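TRNA dimethylallyltransferase (Bacillus halodurans, PDB 3EXA) probably catalyses magnesium-dependent transfer of a dimethylallyl group from dimethylallyl diphosphate to adenosine 37 of tRNAs that read codons beginning with uridine. Local coordinates at residues 128-133 and 137-142; 80-85 and 109-114; 231-236 and 249-254; 41-46 and 235-240. One frame throughout, in Å; residues are numbered along the deposited sequence.

In the fold
Contacts 3 and 4 are neighbours: they share C235 and Q236, their centres lie 12 Å apart, and I232 CG2 meets V238 CG2 at 3.3 Å. Contact 2 sits beside the parallel sheet of the P-loop core, its nearest atoms about 10 Å from contact 4. Contact 1 belongs to a helical lobe well away from that core, its centre 43 Å from that of contact 2. The second subunit brings these regions together, since E128 and N132 of contact 1 pack on V74 and T101 of the other chain, T101 being a probable tRNA-contacting position. None of the four includes the predicted ATP-binding loop 10-17; contact 4 includes Q239 and A240, the start of the region 239-244 that probably meets tRNA.

Contact 1 of 4, residues 128-133 and 137-142; sequences EAFVNS and QALHDK
A helical hairpin, formed by helices 121-133 and 136-144, closes here as F130 and V131 pack on A138, L139 and K142. The F130 ring does most of the work. With CG anti to the backbone N (chi1 -176°), it reaches across to the second helix. K142 comes from the opposite direction, and bends at chi3 and chi4 lay its CE over the middle of one ring face, 3.6 Å from the F130 centroid, a CH-pi contact. The ammonium nitrogen lies further along, so the cation-pi contact is off-centre, K142 NZ standing 4.4 Å from the same centroid. At the ring's edge, near its plane, F130 CE2 lies 3.9 Å from the backbone C of A138. The two short helical segments run at 129° to each other, the CA atoms of V131 and L139 being the nearest pair. L139 divides its branches: CD1 approaches F130 CD2 at 3.8 Å, while CD2 meets V131 CB at 3.7 Å. Behind this hairpin, L139 also packs on V162, I163 and L166 of helix 159-171, and V131 touches L103 of the second subunit.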
loop_
_atom_site.group_PDB
_atom_site.type_symbol
_atom_site.label_atom_id
_atom_site.label_comp_id
_atom_site.label_asym_id
_atom_site.label_seq_id
_atom_site.Cartn_x
_atom_site.Cartn_y
_atom_site.Cartn_z
ATOM N N GLU A 128 -14.536 -8.415 -5.892
ATOM C CA GLU A 128 -14.547 -9.419 -6.941
ATOM C C GLU A 128 -15.735 -10.347 -6.734
ATOM O O GLU A 128 -16.458 -10.656 -7.683
ATOM C CB GLU A 128 -13.215 -10.178 -6.954
ATOM C CG GLU A 128 -12.049 -9.244 -7.312
ATOM C CD GLU A 128 -10.683 -9.887 -7.190
ATOM O OE1 GLU A 128 -10.448 -10.621 -6.206
ATOM O OE2 GLU A 128 -9.829 -9.637 -8.068
ATOM N N ALA A 129 -15.952 -10.760 -5.489
ATOM C CA ALA A 129 -17.065 -11.638 -5.152
ATOM C C ALA A 129 -18.379 -10.922 -5.452
ATOM O O ALA A 129 -19.366 -11.534 -5.862
ATOM C CB ALA A 129 -17.002 -12.015 -3.674
ATOM N N PHE A 130 -18.379 -9.611 -5.257
ATOM C CA PHE A 130 -19.564 -8.813 -5.503
ATOM C C PHE A 130 -19.892 -8.768 -6.990
ATOM O O PHE A 130 -21.039 -8.988 -7.396
ATOM C CB PHE A 130 -19.339 -7.391 -5.004
ATOM C CG PHE A 130 -20.542 -6.515 -5.117
ATOM C CD1 PHE A 130 -21.410 -6.366 -4.044
ATOM C CD2 PHE A 130 -20.834 -5.865 -6.313
ATOM C CE1 PHE A 130 -22.551 -5.583 -4.156
ATOM C CE2 PHE A 130 -21.979 -5.077 -6.435
ATOM C CZ PHE A 130 -22.839 -4.936 -5.356
ATOM N N VAL A 131 -18.881 -8.474 -7.800
ATOM C CA VAL A 131 -19.070 -8.380 -9.237
ATOM C C VAL A 131 -19.480 -9.724 -9.849
ATOM O O VAL A 131 -20.094 -9.766 -10.916
ATOM C CB VAL A 131 -17.786 -7.814 -9.938
ATOM C CG1 VAL A 131 -16.639 -8.798 -9.844
ATOM C CG2 VAL A 131 -18.087 -7.491 -11.388
ATOM N N ASN A 132 -19.167 -10.821 -9.163
ATOM C CA ASN A 132 -19.531 -12.154 -9.646
ATOM C C ASN A 132 -20.910 -12.591 -9.149
ATOM O O ASN A 132 -21.612 -13.356 -9.811
ATOM C CB ASN A 132 -18.491 -13.185 -9.220
ATOM C CG ASN A 132 -18.894 -14.591 -9.603
ATOM O OD1 ASN A 132 -19.410 -15.345 -8.775
ATOM N ND2 ASN A 132 -18.682 -14.946 -10.872
ATOM N N SER A 133 -21.274 -12.110 -7.966
ATOM C CA SER A 133 -22.567 -12.418 -7.376
ATOM C C SER A 133 -23.654 -11.540 -7.998
ATOM O O SER A 133 -24.809 -11.940 -8.045
ATOM C CB SER A 133 -22.528 -12.187 -5.861
ATOM O OG SER A 133 -22.481 -13.407 -5.156
ATOM N N GLN A 137 -22.726 -4.008 -13.896
ATOM C CA GLN A 137 -23.177 -2.631 -13.772
ATOM C C GLN A 137 -23.619 -2.366 -12.328
ATOM O O GLN A 137 -23.717 -1.210 -11.907
ATOM C CB GLN A 137 -24.324 -2.324 -14.738
ATOM C CG GLN A 137 -25.661 -2.837 -14.279
ATOM C CD GLN A 137 -26.819 -2.139 -14.961
ATOM O OE1 GLN A 137 -27.980 -2.452 -14.697
ATOM N NE2 GLN A 137 -26.511 -1.186 -15.839
ATOM N N ALA A 138 -23.894 -3.430 -11.572
ATOM C CA ALA A 138 -24.280 -3.273 -10.165
ATOM C C ALA A 138 -23.053 -2.776 -9.393
ATOM O O ALA A 138 -23.153 -1.932 -8.493
ATOM C CB ALA A 138 -24.763 -4.597 -9.586
ATOM N N LEU A 139 -21.889 -3.310 -9.756
ATOM C CA LEU A 139 -20.632 -2.918 -9.130
ATOM C C LEU A 139 -20.349 -1.478 -9.549
ATOM O O LEU A 139 -19.689 -0.711 -8.840
ATOM C CB LEU A 139 -19.497 -3.816 -9.610
ATOM C CG LEU A 139 -18.132 -3.389 -9.080
ATOM C CD1 LEU A 139 -18.117 -3.581 -7.594
ATOM C CD2 LEU A 139 -17.029 -4.191 -9.738
ATOM N N HIS A 140 -20.870 -1.137 -10.723
ATOM C CA HIS A 140 -20.730 0.182 -11.299
ATOM C C HIS A 140 -21.665 1.118 -10.547
ATOM O O HIS A 140 -21.307 2.256 -10.234
ATOM C CB HIS A 140 -21.091 0.129 -12.786
ATOM C CG HIS A 140 -20.684 1.348 -13.551
ATOM N ND1 HIS A 140 -21.504 2.447 -13.694
ATOM C CD2 HIS A 140 -19.533 1.652 -14.194
ATOM C CE1 HIS A 140 -20.874 3.375 -14.393
ATOM N NE2 HIS A 140 -19.676 2.917 -14.707
ATOM N N ASP A 141 -22.865 0.638 -10.243
ATOM C CA ASP A 141 -23.809 1.468 -9.506
ATOM C C ASP A 141 -23.254 1.724 -8.109
ATOM O O ASP A 141 -23.470 2.794 -7.538
ATOM C CB ASP A 141 -25.186 0.802 -9.422
ATOM C CG ASP A 141 -25.875 0.713 -10.776
ATOM O OD1 ASP A 141 -25.785 1.685 -11.560
ATOM O OD2 ASP A 141 -26.515 -0.323 -11.056
ATOM N N LYS A 142 -22.529 0.745 -7.569
ATOM C CA LYS A 142 -21.939 0.880 -6.240
ATOM C C LYS A 142 -20.990 2.070 -6.205
ATOM O O LYS A 142 -21.014 2.876 -5.275
ATOM C CB LYS A 142 -21.168 -0.388 -5.855
ATOM C CG LYS A 142 -20.411 -0.266 -4.527
ATOM C CD LYS A 142 -19.617 -1.531 -4.199
ATOM C CE LYS A 142 -20.516 -2.679 -3.730
ATOM N NZ LYS A 142 -21.115 -2.454 -2.368
#

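Contact 2 of 4, residues 80-85 and 109-114; sequences LATPLI and IHQFNL
T82 and Q111 meet from opposite directions across the surface between helix 74-90 and the turn that follows helix 102-110. The close part is confined to this one pair. The threonine offers both its branches to the flat amide: as modelled, T82 OG1 lies 3.1 Å from Q111 OE1, and T82 CG2 is equally near Q111 NE2 at 3.1 Å. The amide is probably turned over in the model, so which of its ends faces the hydroxyl is doubtful. On the threonine, OG1 sits beside the backbone N (chi1 -56°), from where it turns back along its own helix and hydrogen-bonds to Q78 O. Q111 leaves the helix with positive phi, and its chain folds at chi2 to bring the amide over to T82.

Between the two segments little else meets. Only 82 Å² is buried in all, and the nearest CA atoms, those of T82 and Q111, are still 8.1 Å apart. On the outer side P83 and N113 are exposed to solvent, and N113 and L114 are poorly ordered. The firmer joint between the two helices lies deeper, where A81 and I85 rest on V108, while F112 makes a cation-pi contact with R160 of the second subunit. With an alanine in place of Q111, the T82 methyl and hydroxyl would probably lose their partner on this turn and a gap would open between turn and helix. Because OG1 already gives its proton to Q78 O, it can still act as an acceptor, and an amide turned the other way may supply it with an N-H.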
loop_
_atom_site.group_PDB
_atom_site.type_symbol
_atom_site.label_atom_id
_atom_site.label_comp_id
_atom_site.label_asym_id
_atom_site.label_seq_id
_atom_site.Cartn_x
_atom_site.Cartn_y
_atom_site.Cartn_z
ATOM N N LEU A 80 16.038 6.093 14.555
ATOM C CA LEU A 80 17.346 6.228 15.197
ATOM C C LEU A 80 17.275 7.043 16.487
ATOM O O LEU A 80 17.999 6.761 17.437
ATOM C CB LEU A 80 18.355 6.879 14.245
ATOM C CG LEU A 80 18.857 6.034 13.068
ATOM C CD1 LEU A 80 19.649 6.914 12.132
ATOM C CD2 LEU A 80 19.710 4.880 13.578
ATOM N N ALA A 81 16.398 8.041 16.532
ATOM C CA ALA A 81 16.281 8.876 17.720
ATOM C C ALA A 81 15.550 8.207 18.874
ATOM O O ALA A 81 16.021 8.227 20.019
ATOM C CB ALA A 81 15.589 10.179 17.376
ATOM N N THR A 82 14.399 7.614 18.584
ATOM C CA THR A 82 13.610 6.983 19.630
ATOM C C THR A 82 14.451 6.014 20.466
ATOM O O THR A 82 14.532 6.153 21.679
ATOM C CB THR A 82 12.370 6.277 19.022
ATOM O OG1 THR A 82 11.612 7.229 18.260
ATOM C CG2 THR A 82 11.475 5.725 20.113
ATOM N N PRO A 83 15.113 5.038 19.829
ATOM C CA PRO A 83 15.921 4.105 20.621
ATOM C C PRO A 83 17.037 4.816 21.395
ATOM O O PRO A 83 17.379 4.428 22.519
ATOM C CB PRO A 83 16.470 3.141 19.568
ATOM C CG PRO A 83 15.425 3.182 18.486
ATOM C CD PRO A 83 15.109 4.657 18.409
ATOM N N LEU A 84 17.600 5.864 20.796
ATOM C CA LEU A 84 18.684 6.610 21.434
ATOM C C LEU A 84 18.235 7.285 22.721
ATOM O O LEU A 84 18.985 7.340 23.690
ATOM C CB LEU A 84 19.258 7.652 20.471
ATOM C CG LEU A 84 20.736 7.454 20.113
ATOM C CD1 LEU A 84 21.133 8.434 19.028
ATOM C CD2 LEU A 84 21.601 7.637 21.340
ATOM N N ILE A 85 17.014 7.804 22.731
ATOM C CA ILE A 85 16.500 8.455 23.927
ATOM C C ILE A 85 16.480 7.467 25.084
ATOM O O ILE A 85 16.768 7.825 26.227
ATOM C CB ILE A 85 15.096 8.997 23.679
ATOM C CG1 ILE A 85 15.193 10.257 22.814
ATOM C CG2 ILE A 85 14.384 9.261 24.986
ATOM C CD1 ILE A 85 13.850 10.754 22.320
ATOM N N ILE A 109 8.752 13.539 18.975
ATOM C CA ILE A 109 8.022 13.860 20.180
ATOM C C ILE A 109 6.599 13.342 20.176
ATOM O O ILE A 109 5.930 13.374 21.207
ATOM C CB ILE A 109 7.984 15.372 20.439
ATOM C CG1 ILE A 109 7.162 16.074 19.360
ATOM C CG2 ILE A 109 9.384 15.925 20.472
ATOM C CD1 ILE A 109 6.933 17.545 19.671
ATOM N N HIS A 110 6.129 12.867 19.028
ATOM C CA HIS A 110 4.766 12.353 18.931
ATOM C C HIS A 110 4.730 10.878 18.562
ATOM O O HIS A 110 3.668 10.258 18.567
ATOM C CB HIS A 110 3.963 13.157 17.902
ATOM C CG HIS A 110 3.637 14.547 18.345
ATOM N ND1 HIS A 110 3.974 15.664 17.606
ATOM C CD2 HIS A 110 2.991 15.008 19.443
ATOM C CE1 HIS A 110 3.549 16.748 18.228
ATOM N NE2 HIS A 110 2.947 16.378 19.347
ATOM N N GLN A 111 5.887 10.313 18.244
ATOM C CA GLN A 111 5.951 8.903 17.875
ATOM C C GLN A 111 4.964 8.564 16.758
ATOM O O GLN A 111 4.256 7.559 16.841
ATOM C CB GLN A 111 5.647 8.022 19.091
ATOM C CG GLN A 111 6.739 7.982 20.123
ATOM C CD GLN A 111 8.060 7.543 19.538
ATOM O OE1 GLN A 111 8.746 8.313 18.858
ATOM N NE2 GLN A 111 8.425 6.295 19.788
ATOM N N PHE A 112 4.915 9.392 15.717
ATOM C CA PHE A 112 4.006 9.146 14.595
ATOM C C PHE A 112 4.192 7.750 14.011
ATOM O O PHE A 112 5.319 7.283 13.844
ATOM C CB PHE A 112 4.221 10.171 13.478
ATOM C CG PHE A 112 3.740 11.553 13.810
ATOM C CD1 PHE A 112 2.509 11.751 14.423
ATOM C CD2 PHE A 112 4.503 12.663 13.468
ATOM C CE1 PHE A 112 2.044 13.039 14.696
ATOM C CE2 PHE A 112 4.048 13.956 13.735
ATOM C CZ PHE A 112 2.816 14.142 14.347
ATOM N N ASN A 113 3.079 7.093 13.691
ATOM C CA ASN A 113 3.120 5.748 13.120
ATOM C C ASN A 113 4.148 5.639 11.999
ATOM O O ASN A 113 5.095 4.854 12.088
ATOM C CB ASN A 113 1.753 5.355 12.556
ATOM C CG ASN A 113 1.769 3.978 11.905
ATOM O OD1 ASN A 113 0.942 3.673 11.041
ATOM N ND2 ASN A 113 2.713 3.136 12.324
ATOM N N LEU A 114 3.941 6.428 10.945
ATOM C CA LEU A 114 4.810 6.447 9.767
ATOM C C LEU A 114 4.770 5.110 9.031
ATOM O O LEU A 114 5.781 4.643 8.497
ATOM C CB LEU A 114 6.254 6.790 10.158
ATOM C CG LEU A 114 6.549 8.250 10.513
ATOM C CD1 LEU A 114 8.007 8.373 10.909
ATOM C CD2 LEU A 114 6.240 9.165 9.328
#

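Contact 3 of 4, residues 231-236 and 249-254; sequences GIRDCQ and YLDGNV
R233 runs out fully extended through chi1 and chi2 and then swings at chi3 (-121°), which carries its guanidinium to the carboxylate of D251, whose CG lies beside its own backbone N. The two side chains approach from opposite directions and join in a salt bridge, with R233 NH1 2.6 Å from D251 OD1. The flat groups are nearly coplanar, 8° apart, and the carboxylate sits at the guanidinium edge. The hydrogen bond within the bridge is nevertheless weak, because the N-H of NH1 points well off OD1, at 116°. D251 OD2 is also near, 3.2 Å from R233 NH1, but its hydrogen bond is with the hydroxyl of Y228 on helix 220-229. A second, long salt bridge runs back along the loop from R233 NH2 to D234 OD2 at 3.6 Å, so the guanidinium lies between two acids.

If an alanine stood in for D251, R233 would probably lose its close salt-bridge partner, leaving the long link to D234, and be freer to swing, and the Y228 hydroxyl would lose its carboxylate partner. The charges meet at the protein surface, with R233 exposed, so solvent probably weakens their attraction.

Both backbones come from helix ends. G231 closes helix 220-229 and G252 closes helix 244-251, each with positive phi in a Schellman motif; in the second, G252 N bonds to Y249 O at 2.7 Å. The arrangement is a surface salt-bridge network of R233, D234 and D251, tying a connecting loop to the C-terminal end of the helix that follows it.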
loop_
_atom_site.group_PDB
_atom_site.type_symbol
_atom_site.label_atom_id
_atom_site.label_comp_id
_atom_site.label_asym_id
_atom_site.label_seq_id
_atom_site.Cartn_x
_atom_site.Cartn_y
_atom_site.Cartn_z
ATOM N N GLY A 231 30.389 13.880 -8.739
ATOM C CA GLY A 231 29.178 13.487 -9.439
ATOM C C GLY A 231 27.878 13.437 -8.654
ATOM O O GLY A 231 26.918 12.831 -9.119
ATOM N N ILE A 232 27.828 14.064 -7.477
ATOM C CA ILE A 232 26.603 14.073 -6.660
ATOM C C ILE A 232 25.588 15.071 -7.252
ATOM O O ILE A 232 25.893 16.252 -7.424
ATOM C CB ILE A 232 26.905 14.492 -5.188
ATOM C CG1 ILE A 232 27.843 13.482 -4.510
ATOM C CG2 ILE A 232 25.624 14.586 -4.401
ATOM C CD1 ILE A 232 27.301 12.067 -4.443
ATOM N N ARG A 233 24.379 14.610 -7.562
ATOM C CA ARG A 233 23.385 15.517 -8.125
ATOM C C ARG A 233 21.980 15.015 -7.894
ATOM O O ARG A 233 21.743 13.809 -7.835
ATOM C CB ARG A 233 23.631 15.710 -9.631
ATOM C CG ARG A 233 22.704 16.726 -10.320
ATOM C CD ARG A 233 22.977 16.788 -11.832
ATOM N NE ARG A 233 23.371 18.125 -12.259
ATOM C CZ ARG A 233 22.569 19.182 -12.205
ATOM N NH1 ARG A 233 22.999 20.367 -12.601
ATOM N NH2 ARG A 233 21.323 19.046 -11.772
ATOM N N ASP A 234 21.047 15.950 -7.737
ATOM C CA ASP A 234 19.643 15.602 -7.530
ATOM C C ASP A 234 19.420 14.693 -6.312
ATOM O O ASP A 234 18.509 13.854 -6.291
ATOM C CB ASP A 234 19.123 14.951 -8.805
ATOM C CG ASP A 234 19.216 15.886 -9.985
ATOM O OD1 ASP A 234 19.428 15.431 -11.132
ATOM O OD2 ASP A 234 19.067 17.099 -9.747
ATOM N N CYS A 235 20.259 14.874 -5.297
ATOM C CA CYS A 235 20.157 14.094 -4.074
ATOM C C CYS A 235 19.657 14.994 -2.969
ATOM O O CYS A 235 19.707 16.221 -3.073
ATOM C CB CYS A 235 21.515 13.525 -3.663
ATOM S SG CYS A 235 22.150 12.174 -4.686
ATOM N N GLN A 236 19.189 14.382 -1.895
ATOM C CA GLN A 236 18.695 15.157 -0.773
ATOM C C GLN A 236 19.767 16.143 -0.303
ATOM O O GLN A 236 19.535 17.355 -0.243
ATOM C CB GLN A 236 18.311 14.218 0.365
ATOM C CG GLN A 236 17.644 14.908 1.520
ATOM C CD GLN A 236 17.436 13.968 2.666
ATOM O OE1 GLN A 236 16.956 12.850 2.483
ATOM N NE2 GLN A 236 17.796 14.409 3.862
ATOM N N TYR A 249 25.475 28.060 -9.664
ATOM C CA TYR A 249 26.683 28.785 -10.056
ATOM C C TYR A 249 27.609 27.860 -10.851
ATOM O O TYR A 249 28.074 28.212 -11.935
ATOM C CB TYR A 249 27.436 29.312 -8.824
ATOM C CG TYR A 249 28.886 29.650 -9.117
ATOM C CD1 TYR A 249 29.216 30.711 -9.965
ATOM C CD2 TYR A 249 29.929 28.881 -8.584
ATOM C CE1 TYR A 249 30.543 30.998 -10.281
ATOM C CE2 TYR A 249 31.263 29.160 -8.895
ATOM C CZ TYR A 249 31.558 30.221 -9.747
ATOM O OH TYR A 249 32.856 30.516 -10.081
ATOM N N LEU A 250 27.871 26.679 -10.296
ATOM C CA LEU A 250 28.740 25.695 -10.936
ATOM C C LEU A 250 28.205 25.272 -12.309
ATOM O O LEU A 250 28.980 24.948 -13.204
ATOM C CB LEU A 250 28.889 24.473 -10.018
ATOM C CG LEU A 250 30.136 24.295 -9.146
ATOM C CD1 LEU A 250 30.845 25.605 -8.889
ATOM C CD2 LEU A 250 29.715 23.622 -7.846
ATOM N N ASP A 251 26.881 25.272 -12.455
ATOM C CA ASP A 251 26.225 24.924 -13.711
ATOM C C ASP A 251 26.356 26.105 -14.661
ATOM O O ASP A 251 26.123 25.970 -15.860
ATOM C CB ASP A 251 24.732 24.652 -13.501
ATOM C CG ASP A 251 24.447 23.253 -12.992
ATOM O OD1 ASP A 251 23.274 22.990 -12.638
ATOM O OD2 ASP A 251 25.380 22.416 -12.955
ATOM N N GLY A 252 26.696 27.267 -14.113
ATOM C CA GLY A 252 26.854 28.456 -14.928
ATOM C C GLY A 252 25.548 29.151 -15.249
ATOM O O GLY A 252 25.457 29.886 -16.232
ATOM N N ASN A 253 24.539 28.931 -14.414
ATOM C CA ASN A 253 23.219 29.530 -14.604
ATOM C C ASN A 253 23.091 30.877 -13.906
ATOM O O ASN A 253 22.206 31.666 -14.224
ATOM C CB ASN A 253 22.134 28.594 -14.061
ATOM C CG ASN A 253 21.935 27.353 -14.918
ATOM O OD1 ASN A 253 21.404 26.349 -14.443
ATOM N ND2 ASN A 253 22.345 27.418 -16.176
ATOM N N VAL A 254 23.970 31.125 -12.943
ATOM C CA VAL A 254 23.954 32.367 -12.183
ATOM C C VAL A 254 25.386 32.757 -11.824
ATOM O O VAL A 254 26.248 31.891 -11.685
ATOM C CB VAL A 254 23.136 32.204 -10.858
ATOM C CG1 VAL A 254 21.659 31.922 -11.171
ATOM C CG2 VAL A 254 23.725 31.061 -10.023
#

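Contact 4 of 4, residues 41-46 and 235-240; sequences RGMDIG and CQSVQA
The side chain of M43, a selenomethionine, points into the turn around S237 and carries this buried contact from its side. Its CB already heads toward the turn, and CG, set beside the backbone N (chi1 -71°), carries the chain onward. The selenium is the first atom to touch, with M43 SE 3.6 Å from S237 CB. A bend at chi3 (88°) then lays the terminal methyl on the turn, where M43 CE, like SE, lies 3.6 Å from S237 CB. M43 CE also comes within 3.1 Å of S237 O, a close approach for a carbon, and 3.5 Å of S237 C, while V238 N is more distant at 4.2 Å from CE. The serine thus meets M43 with its CB and its carbonyl; its hydroxyl is engaged by P68 O. S237 O also takes a weak bond from A240 N, inside the same turn.

M43 packs on Y243 as well, within region 239-244, which probably touches substrate tRNA. The contact joins the loop between strand 29-33 and helix 52-55 to the one linking helices 220-229 and 244-251. E223 of helix 220-229 takes hydrogen bonds from the backbone N of I45 and G46, and the I45 side chain rests on M215 and E218 of helix 201-218.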
loop_
_atom_site.group_PDB
_atom_site.type_symbol
_atom_site.label_atom_id
_atom_site.label_comp_id
_atom_site.label_asym_id
_atom_site.label_seq_id
_atom_site.Cartn_x
_atom_site.Cartn_y
_atom_site.Cartn_z
ATOM N N ARG A 41 28.258 13.335 6.092
ATOM C CA ARG A 41 29.665 13.605 6.320
ATOM C C ARG A 41 30.358 14.182 5.097
ATOM O O ARG A 41 30.024 13.846 3.961
ATOM C CB ARG A 41 30.383 12.339 6.789
ATOM C CG ARG A 41 29.740 11.072 6.332
ATOM C CD ARG A 41 30.254 9.933 7.159
ATOM N NE ARG A 41 29.367 8.787 7.044
ATOM C CZ ARG A 41 29.529 7.649 7.704
ATOM N NH1 ARG A 41 30.553 7.497 8.534
ATOM N NH2 ARG A 41 28.660 6.661 7.534
ATOM N N GLY A 42 31.325 15.061 5.355
ATOM C CA GLY A 42 32.069 15.710 4.291
ATOM C C GLY A 42 31.446 17.052 3.961
ATOM O O GLY A 42 31.988 17.821 3.168
HETATM N N MSE A 43 30.292 17.310 4.573
HETATM C CA MSE A 43 29.541 18.547 4.397
HETATM C C MSE A 43 29.517 19.228 5.757
HETATM O O MSE A 43 28.529 19.157 6.485
HETATM C CB MSE A 43 28.115 18.222 3.930
HETATM C CG MSE A 43 28.057 17.707 2.488
HETATM SE SE MSE A 43 26.396 16.873 1.940
HETATM C CE MSE A 43 25.387 18.397 1.322
ATOM N N ASP A 44 30.617 19.880 6.105
ATOM C CA ASP A 44 30.719 20.533 7.401
ATOM C C ASP A 44 30.431 22.026 7.340
ATOM O O ASP A 44 29.715 22.568 8.184
ATOM C CB ASP A 44 32.115 20.299 7.982
ATOM C CG ASP A 44 32.517 18.832 7.968
ATOM O OD1 ASP A 44 31.694 17.986 8.384
ATOM O OD2 ASP A 44 33.658 18.526 7.553
ATOM N N ILE A 45 30.983 22.693 6.334
ATOM C CA ILE A 45 30.794 24.128 6.189
ATOM C C ILE A 45 29.376 24.516 5.819
ATOM O O ILE A 45 28.721 25.255 6.549
ATOM C CB ILE A 45 31.743 24.689 5.143
ATOM C CG1 ILE A 45 33.183 24.409 5.572
ATOM C CG2 ILE A 45 31.496 26.169 4.969
ATOM C CD1 ILE A 45 34.199 24.616 4.491
ATOM N N GLY A 46 28.896 24.013 4.690
ATOM C CA GLY A 46 27.549 24.351 4.257
ATOM C C GLY A 46 26.457 24.013 5.257
ATOM O O GLY A 46 25.371 24.577 5.204
ATOM N N CYS A 235 20.259 14.874 -5.297
ATOM C CA CYS A 235 20.157 14.094 -4.074
ATOM C C CYS A 235 19.657 14.994 -2.969
ATOM O O CYS A 235 19.707 16.221 -3.073
ATOM C CB CYS A 235 21.515 13.525 -3.663
ATOM S SG CYS A 235 22.150 12.174 -4.686
ATOM N N GLN A 236 19.189 14.382 -1.895
ATOM C CA GLN A 236 18.695 15.157 -0.773
ATOM C C GLN A 236 19.767 16.143 -0.303
ATOM O O GLN A 236 19.535 17.355 -0.243
ATOM C CB GLN A 236 18.311 14.218 0.365
ATOM C CG GLN A 236 17.644 14.908 1.520
ATOM C CD GLN A 236 17.436 13.968 2.666
ATOM O OE1 GLN A 236 16.956 12.850 2.483
ATOM N NE2 GLN A 236 17.796 14.409 3.862
ATOM N N SER A 237 20.944 15.607 0.007
ATOM C CA SER A 237 22.083 16.393 0.483
ATOM C C SER A 237 22.361 17.672 -0.303
ATOM O O SER A 237 22.512 18.751 0.268
ATOM C CB SER A 237 23.350 15.544 0.433
ATOM O OG SER A 237 23.735 15.329 -0.925
ATOM N N VAL A 238 22.449 17.522 -1.618
ATOM C CA VAL A 238 22.762 18.611 -2.521
ATOM C C VAL A 238 21.601 19.530 -2.854
ATOM O O VAL A 238 21.792 20.610 -3.405
ATOM C CB VAL A 238 23.369 18.029 -3.809
ATOM C CG1 VAL A 238 23.198 18.981 -4.965
ATOM C CG2 VAL A 238 24.829 17.732 -3.581
ATOM N N GLN A 239 20.397 19.105 -2.516
ATOM C CA GLN A 239 19.228 19.924 -2.791
ATOM C C GLN A 239 18.998 20.867 -1.624
ATOM O O GLN A 239 18.090 21.697 -1.646
ATOM C CB GLN A 239 17.997 19.036 -3.012
ATOM C CG GLN A 239 18.027 18.274 -4.331
ATOM C CD GLN A 239 16.967 17.179 -4.429
ATOM O OE1 GLN A 239 16.786 16.389 -3.504
ATOM N NE2 GLN A 239 16.279 17.118 -5.565
ATOM N N ALA A 240 19.839 20.741 -0.604
ATOM C CA ALA A 240 19.726 21.578 0.588
ATOM C C ALA A 240 19.911 23.067 0.301
ATOM O O ALA A 240 20.714 23.466 -0.553
ATOM C CB ALA A 240 20.730 21.125 1.642
#